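PDB 4E3X: delta-1-pyrroline-5-carboxylate dehydrogenase, mitochondrial from Mus musculus, which catalyses the NAD+-dependent oxidation of L-glutamate gamma-semialdehyde to L-glutamate, the second step of proline breakdown in mitochondria. Local coordinates for residues 81-86 with 147-152; 392-397 with 425-430; 415-420 with 431-436. All blocks are in the same frame, centred on the assembly; numbering follows the deposited sequence.

Interaction 1 (81-86 with 147-152)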
# COMPACT_ATOMS: atom_id res chain seq x y z
N GLN B 81 -33.56 0.46 11.83
CA GLN B 81 -33.37 -0.14 10.53
C GLN B 81 -34.72 -0.70 10.09
O GLN B 81 -35.39 -1.39 10.87
CB GLN B 81 -32.34 -1.27 10.60
CG GLN B 81 -32.06 -1.93 9.27
CD GLN B 81 -31.23 -3.18 9.41
OE1 GLN B 81 -30.86 -3.57 10.53
NE2 GLN B 81 -30.95 -3.84 8.29
N LEU B 82 -35.12 -0.38 8.86
CA LEU B 82 -36.41 -0.80 8.33
C LEU B 82 -36.24 -1.91 7.30
O LEU B 82 -35.23 -1.96 6.60
CB LEU B 82 -37.12 0.39 7.67
CG LEU B 82 -37.17 1.69 8.48
CD1 LEU B 82 -37.90 2.77 7.69
CD2 LEU B 82 -37.81 1.47 9.86
N SER B 83 -37.23 -2.79 7.18
CA SER B 83 -37.20 -3.79 6.12
C SER B 83 -37.54 -3.11 4.80
O SER B 83 -38.60 -2.51 4.67
CB SER B 83 -38.22 -4.89 6.42
OG SER B 83 -38.16 -5.92 5.45
N PRO B 84 -36.64 -3.19 3.81
CA PRO B 84 -36.85 -2.38 2.59
C PRO B 84 -38.16 -2.67 1.86
O PRO B 84 -38.74 -1.75 1.25
CB PRO B 84 -35.65 -2.77 1.72
CG PRO B 84 -34.59 -3.07 2.71
CD PRO B 84 -35.29 -3.77 3.85
N PHE B 85 -38.63 -3.91 1.90
CA PHE B 85 -39.85 -4.30 1.18
C PHE B 85 -41.12 -4.19 2.04
O PHE B 85 -42.22 -4.46 1.57
CB PHE B 85 -39.70 -5.71 0.61
CG PHE B 85 -39.32 -6.75 1.63
CD1 PHE B 85 -40.29 -7.41 2.37
CD2 PHE B 85 -37.98 -7.06 1.87
CE1 PHE B 85 -39.94 -8.37 3.33
CE2 PHE B 85 -37.62 -8.00 2.81
CZ PHE B 85 -38.60 -8.66 3.54
N ASN B 86 -40.94 -3.80 3.29
CA ASN B 86 -42.06 -3.60 4.21
C ASN B 86 -41.57 -2.65 5.29
O ASN B 86 -41.24 -3.08 6.40
CB ASN B 86 -42.51 -4.92 4.84
CG ASN B 86 -43.70 -4.74 5.78
OD1 ASN B 86 -44.38 -3.72 5.76
ND2 ASN B 86 -43.94 -5.74 6.62
N THR B 147 -30.05 -10.83 6.40
CA THR B 147 -29.67 -10.08 5.22
C THR B 147 -30.88 -9.91 4.28
O THR B 147 -31.08 -8.84 3.68
CB THR B 147 -28.48 -10.78 4.51
OG1 THR B 147 -27.37 -10.85 5.41
CG2 THR B 147 -28.06 -10.03 3.26
N MET B 148 -31.70 -10.94 4.16
CA MET B 148 -32.92 -10.83 3.36
C MET B 148 -33.88 -9.80 3.93
O MET B 148 -34.34 -8.90 3.22
CB MET B 148 -33.63 -12.18 3.28
CG MET B 148 -32.87 -13.24 2.49
SD MET B 148 -33.72 -14.83 2.42
CE MET B 148 -35.20 -14.36 1.52
N VAL B 149 -34.19 -9.93 5.21
CA VAL B 149 -35.20 -9.09 5.82
C VAL B 149 -34.71 -7.66 6.05
O VAL B 149 -35.47 -6.71 5.87
CB VAL B 149 -35.75 -9.72 7.12
CG1 VAL B 149 -36.65 -8.76 7.88
CG2 VAL B 149 -36.48 -11.01 6.80
N GLY B 150 -33.44 -7.53 6.42
CA GLY B 150 -32.91 -6.21 6.73
C GLY B 150 -32.38 -5.45 5.54
O GLY B 150 -32.44 -4.22 5.53
N GLN B 151 -31.86 -6.15 4.53
CA GLN B 151 -31.28 -5.49 3.36
C GLN B 151 -32.09 -5.73 2.08
O GLN B 151 -31.78 -5.15 1.04
CB GLN B 151 -29.82 -5.90 3.17
CG GLN B 151 -28.87 -5.31 4.20
CD GLN B 151 -27.85 -6.33 4.66
OE1 GLN B 151 -28.07 -7.05 5.62
NE2 GLN B 151 -26.72 -6.40 3.96
N GLY B 152 -33.13 -6.56 2.16
CA GLY B 152 -34.02 -6.77 1.02
C GLY B 152 -33.51 -7.74 -0.03
O GLY B 152 -33.98 -7.72 -1.16
O HOH W 1 -29.59 -6.68 7.86
O HOH W 2 -32.40 -1.32 5.90
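S83 and V149 form the shorter of the two direct hydrogen bonds: OG of S83 donates to O of V149 at 2.8 Å, arriving in the carbonyl plane. Beside it, Q81 NE2 gives a longer bond to G150 O (3.2 Å), coming from 54° above that carbonyl's plane. P84 CD packs against both acceptor oxygens, 3.3 Å from G150 O. F85 comes in edge first: its CE2 lies 3.4 Å from M148 O, near the ring plane. S83 sets its OG anti to its own backbone N (chi1 -177°), and the hydroxyl thus also lies over one face of the F85 ring, toward the rim. Strand 78-83, an outermost strand of a four-stranded mixed sheet, here meets the C-terminal turn of helix 140-151; the axes of segments 81-83 and 147-151 run 108° apart. The strand leads into a type I turn from S83 to N86, which brings P84 and F85 against the helix end. Two glycines let the chains come this close: a side chain at G150 would run into Q81 NE2, and one at G152, where the chain leaves the helix with positive phi, would press on P84 CB. Water extends the polar network, one molecule accepting from Q81 NE2 and donating to Q151 OE1 (2.7 Å). Farther out, L240 N bonds to Q81 OE1, and Q151 NE2 reaches F210 O and T213 OG1. The Q151 side chain is about 6 Å from that of N211, which probably stabilises the transition state.

Interaction 2 (392-397 with 425-430). With PRO (proline), chain J.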
# COMPACT_ATOMS: atom_id res chain seq x y z
N ILE B 392 -32.97 -0.14 -1.04
CA ILE B 392 -32.63 -0.20 0.38
C ILE B 392 -33.36 0.77 1.30
O ILE B 392 -33.73 0.40 2.41
CB ILE B 392 -31.09 -0.07 0.58
CG1 ILE B 392 -30.68 -0.39 2.02
CG2 ILE B 392 -30.59 1.30 0.14
CD1 ILE B 392 -30.89 -1.85 2.43
N ASP B 393 -33.57 2.01 0.86
CA ASP B 393 -34.14 3.02 1.74
C ASP B 393 -34.77 4.17 0.98
O ASP B 393 -34.75 4.21 -0.26
CB ASP B 393 -33.12 3.51 2.79
CG ASP B 393 -31.93 4.26 2.19
OD1 ASP B 393 -31.91 4.54 0.97
OD2 ASP B 393 -31.00 4.57 2.96
N ALA B 394 -35.33 5.11 1.73
CA ALA B 394 -36.04 6.23 1.14
C ALA B 394 -35.13 7.10 0.28
O ALA B 394 -35.56 7.60 -0.76
CB ALA B 394 -36.70 7.06 2.24
N LYS B 395 -33.89 7.27 0.71
CA LYS B 395 -32.95 8.11 -0.04
C LYS B 395 -32.61 7.48 -1.40
O LYS B 395 -32.56 8.17 -2.41
CB LYS B 395 -31.68 8.35 0.77
N ALA B 396 -32.41 6.17 -1.42
CA ALA B 396 -32.11 5.47 -2.66
C ALA B 396 -33.30 5.58 -3.61
O ALA B 396 -33.15 5.86 -4.79
CB ALA B 396 -31.79 4.02 -2.39
N PHE B 397 -34.49 5.35 -3.06
CA PHE B 397 -35.73 5.44 -3.83
C PHE B 397 -35.87 6.82 -4.47
O PHE B 397 -36.15 6.94 -5.66
CB PHE B 397 -36.92 5.15 -2.92
CG PHE B 397 -38.24 5.08 -3.64
CD1 PHE B 397 -39.01 6.22 -3.83
CD2 PHE B 397 -38.72 3.87 -4.12
CE1 PHE B 397 -40.22 6.16 -4.49
CE2 PHE B 397 -39.94 3.80 -4.78
CZ PHE B 397 -40.69 4.95 -4.97
N VAL B 425 -45.55 0.69 0.40
CA VAL B 425 -45.35 -0.45 1.31
C VAL B 425 -43.87 -0.77 1.50
O VAL B 425 -43.41 -0.99 2.63
CB VAL B 425 -46.10 -1.70 0.80
CG1 VAL B 425 -45.81 -2.89 1.70
CG2 VAL B 425 -47.60 -1.43 0.73
N GLY B 426 -43.15 -0.83 0.39
CA GLY B 426 -41.70 -0.97 0.40
C GLY B 426 -41.14 -0.01 -0.63
O GLY B 426 -41.91 0.64 -1.32
N TYR B 427 -39.82 0.09 -0.73
CA TYR B 427 -39.21 1.00 -1.69
C TYR B 427 -39.09 0.33 -3.06
O TYR B 427 -37.99 0.05 -3.54
CB TYR B 427 -37.85 1.48 -1.16
CG TYR B 427 -38.00 2.17 0.18
CD1 TYR B 427 -38.69 3.37 0.30
CD2 TYR B 427 -37.48 1.59 1.34
CE1 TYR B 427 -38.85 4.00 1.52
CE2 TYR B 427 -37.63 2.22 2.57
CZ TYR B 427 -38.31 3.42 2.66
OH TYR B 427 -38.46 4.04 3.87
N TYR B 428 -40.23 0.08 -3.69
CA TYR B 428 -40.27 -0.74 -4.89
C TYR B 428 -40.06 0.02 -6.19
O TYR B 428 -40.82 0.94 -6.52
CB TYR B 428 -41.60 -1.50 -4.95
CG TYR B 428 -41.66 -2.75 -4.09
CD1 TYR B 428 -40.89 -3.87 -4.40
CD2 TYR B 428 -42.51 -2.82 -3.00
CE1 TYR B 428 -40.97 -5.02 -3.63
CE2 TYR B 428 -42.60 -3.96 -2.23
CZ TYR B 428 -41.83 -5.06 -2.56
OH TYR B 428 -41.92 -6.20 -1.80
N VAL B 429 -39.05 -0.40 -6.94
CA VAL B 429 -38.76 0.15 -8.26
C VAL B 429 -38.73 -0.98 -9.28
O VAL B 429 -38.02 -1.98 -9.08
CB VAL B 429 -37.38 0.85 -8.27
CG1 VAL B 429 -37.09 1.47 -9.63
CG2 VAL B 429 -37.31 1.90 -7.16
N GLU B 430 -39.50 -0.85 -10.35
CA GLU B 430 -39.46 -1.84 -11.42
C GLU B 430 -38.12 -1.78 -12.15
O GLU B 430 -37.49 -0.72 -12.19
CB GLU B 430 -40.60 -1.60 -12.42
CG GLU B 430 -41.99 -1.77 -11.83
CD GLU B 430 -42.21 -3.15 -11.23
OE1 GLU B 430 -42.78 -3.23 -10.12
OE2 GLU B 430 -41.81 -4.16 -11.86
N PRO J . -28.95 4.70 0.82
CA PRO J . -28.45 6.01 1.25
C PRO J . -28.38 6.99 0.08
O PRO J . -28.83 6.68 -1.03
CB PRO J . -27.04 5.70 1.80
CG PRO J . -26.81 4.22 1.54
CD PRO J . -28.16 3.61 1.42
OXT PRO J . -27.87 8.10 0.22
O HOH W 3 -35.80 4.59 4.64
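Y427 lays one face of its ring against the D393-A394 peptide, at the point where helix 394-409 begins with D393 as its N-cap; Y427 itself is the centre of an inverse gamma turn leading into strand 428-436. This stacking on the backbone is the heart of the contact: D393 C sits 3.6 Å above the ring plane, over the centre, while A394 N lies nearer the rim. The Y427 ring also meets that of H87, with the planes at about 45°.

Apolar packing adds to the stack. A394 CB approaches Y427 CE1 at 3.8 Å, and F397, one helical turn along, sends its CB toward the other segment. Its CG stands anti to the backbone N (chi1 -174°), which carries CD2 in beside Y427 CB and, at 3.9 Å, V429 CG2. The same ring turns its edge to the backbone, CE2 lying 3.5 Å from Y428 O in the ring plane. C421 packs on both F397 and V429.

Polar links are few, and no direct hydrogen bond joins the segments. A water accepts from A394 N and lies 2.8 Å from Y427 OH, tying the phenol to the first turn of the helix. Away from the tyrosine, the D393 carboxylate faces a bound proline, which also bonds to R399 NH1. D393 OD1 accepts from A396 N at 2.9 Å, with an N-H...O angle of 160°, and takes a weak bond from the ligand nitrogen.

Interaction 3 (415-420 with 431-436)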
# COMPACT_ATOMS: atom_id res chain seq x y z
N ILE B 415 -37.40 5.51 -22.48
CA ILE B 415 -37.64 4.34 -21.65
C ILE B 415 -38.26 3.23 -22.49
O ILE B 415 -39.34 3.40 -23.05
CB ILE B 415 -38.57 4.68 -20.47
CG1 ILE B 415 -37.88 5.69 -19.55
CG2 ILE B 415 -38.96 3.42 -19.72
CD1 ILE B 415 -38.74 6.16 -18.39
N LEU B 416 -37.54 2.11 -22.60
CA LEU B 416 -38.00 0.98 -23.40
C LEU B 416 -38.87 0.02 -22.60
O LEU B 416 -39.76 -0.63 -23.15
CB LEU B 416 -36.80 0.21 -23.97
CG LEU B 416 -35.78 0.99 -24.79
CD1 LEU B 416 -34.76 0.02 -25.37
CD2 LEU B 416 -36.48 1.79 -25.88
N ALA B 417 -38.60 -0.06 -21.30
CA ALA B 417 -39.34 -0.96 -20.42
C ALA B 417 -39.21 -0.48 -18.98
O ALA B 417 -38.19 0.09 -18.60
CB ALA B 417 -38.80 -2.38 -20.55
N GLY B 418 -40.25 -0.73 -18.19
CA GLY B 418 -40.27 -0.29 -16.81
C GLY B 418 -40.51 1.20 -16.68
O GLY B 418 -41.15 1.80 -17.54
N GLY B 419 -40.00 1.78 -15.60
CA GLY B 419 -40.17 3.20 -15.34
C GLY B 419 -41.05 3.50 -14.14
O GLY B 419 -41.10 4.63 -13.67
N GLN B 420 -41.74 2.47 -13.64
CA GLN B 420 -42.66 2.63 -12.52
C GLN B 420 -41.97 2.47 -11.17
O GLN B 420 -40.98 1.75 -11.05
CB GLN B 420 -43.80 1.61 -12.62
CG GLN B 420 -44.49 1.53 -13.98
CD GLN B 420 -43.80 0.55 -14.93
OE1 GLN B 420 -42.77 -0.05 -14.59
NE2 GLN B 420 -44.38 0.37 -16.11
N PRO B 431 -37.68 -2.90 -12.74
CA PRO B 431 -36.47 -2.82 -13.56
C PRO B 431 -36.73 -1.92 -14.75
O PRO B 431 -37.82 -1.96 -15.34
CB PRO B 431 -36.25 -4.27 -14.00
CG PRO B 431 -37.59 -4.91 -13.92
CD PRO B 431 -38.28 -4.25 -12.76
N CYS B 432 -35.76 -1.09 -15.10
CA CYS B 432 -35.95 -0.11 -16.16
C CYS B 432 -34.84 -0.22 -17.20
O CYS B 432 -33.66 -0.25 -16.86
CB CYS B 432 -35.99 1.30 -15.58
SG CYS B 432 -36.38 2.60 -16.78
N ILE B 433 -35.23 -0.29 -18.47
CA ILE B 433 -34.29 -0.29 -19.58
C ILE B 433 -34.52 0.97 -20.39
O ILE B 433 -35.64 1.24 -20.82
CB ILE B 433 -34.47 -1.53 -20.48
CG1 ILE B 433 -34.37 -2.81 -19.66
CG2 ILE B 433 -33.45 -1.51 -21.61
CD1 ILE B 433 -34.68 -4.08 -20.44
N ILE B 434 -33.44 1.72 -20.59
CA ILE B 434 -33.49 3.02 -21.26
C ILE B 434 -32.53 2.98 -22.43
O ILE B 434 -31.43 2.42 -22.31
CB ILE B 434 -33.05 4.13 -20.28
CG1 ILE B 434 -34.07 4.27 -19.14
CG2 ILE B 434 -32.81 5.46 -21.00
CD1 ILE B 434 -33.53 4.99 -17.92
N GLU B 435 -32.92 3.55 -23.57
CA GLU B 435 -31.98 3.74 -24.66
C GLU B 435 -31.50 5.18 -24.72
O GLU B 435 -32.30 6.12 -24.66
CB GLU B 435 -32.58 3.34 -26.02
CG GLU B 435 -31.57 3.53 -27.15
CD GLU B 435 -32.07 3.08 -28.50
OE1 GLU B 435 -33.26 2.70 -28.63
OE2 GLU B 435 -31.26 3.13 -29.46
N SER B 436 -30.19 5.36 -24.82
CA SER B 436 -29.62 6.68 -25.04
C SER B 436 -29.09 6.82 -26.46
O SER B 436 -28.38 5.94 -26.96
CB SER B 436 -28.49 6.98 -24.06
OG SER B 436 -28.00 8.28 -24.29
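I415 and I434 cross obliquely on one face of the sheet, CG1 of I415 meeting CG1 of I434 at 4.1 Å. The other branch of I415, CG2, anti to the backbone N, reaches C432 SG. A407 of helix 394-409 packs on both isoleucines. On the other face A417 and I433 pair through their CB atoms, with L369 and H372 of helix 361-372 against A417. L416 belongs to neither pair: its CB is directed toward strand 428-436, and CD1 crosses E435 CB at 4.0 Å and lies next to I433 CG2, while W361 and L369 pack against it. An alanine in place of L416 would probably open a gap beside E435 CB and I433 CG2 and take away the leucine's packing on W361 and L369. The carboxylate of E435 turns to another partner, OE2 forming a salt bridge with K437.

The backbone pairing is irregular here. I433 O accepts hydrogen bonds from L416 N (2.7 Å) and A417 N (3.3 Å), both in its carbonyl plane, and I433 N returns a bond to A417 O (3.0 Å). Just beyond, G418 CA makes a CH...O contact with P431 O (3.3 Å); a CB on G418 would collide with that oxygen. Two residues, L416 and A417, facing one, I433, make a classic beta bulge in the antiparallel pairing of strands 413-417 and 428-436, set in the large mixed sheet of the aldehyde dehydrogenase catalytic domain.

Overall arrangement
Interactions 1 and 2 touch, their centres 11 Å apart: P84 O lies 2.9 Å from Y427 N, a probable hydrogen bond, and P84 CG packs on I392 O, so the turn after strand 78-83 meets both segments of interaction 2. Interaction 3, with its centre 17 Å from that of interaction 2, continues along the same strand, 428-436, and Q420 O probably bonds to E430 N at 3.1 Å. Interactions 1 and 3 do not touch, their nearest atoms being about 13 Å apart. Interaction 2 contacts a bound proline, and its I392 side chain is about 7 Å from that of N211, the probable transition-state stabiliser; interaction 3 lies away from the known sites.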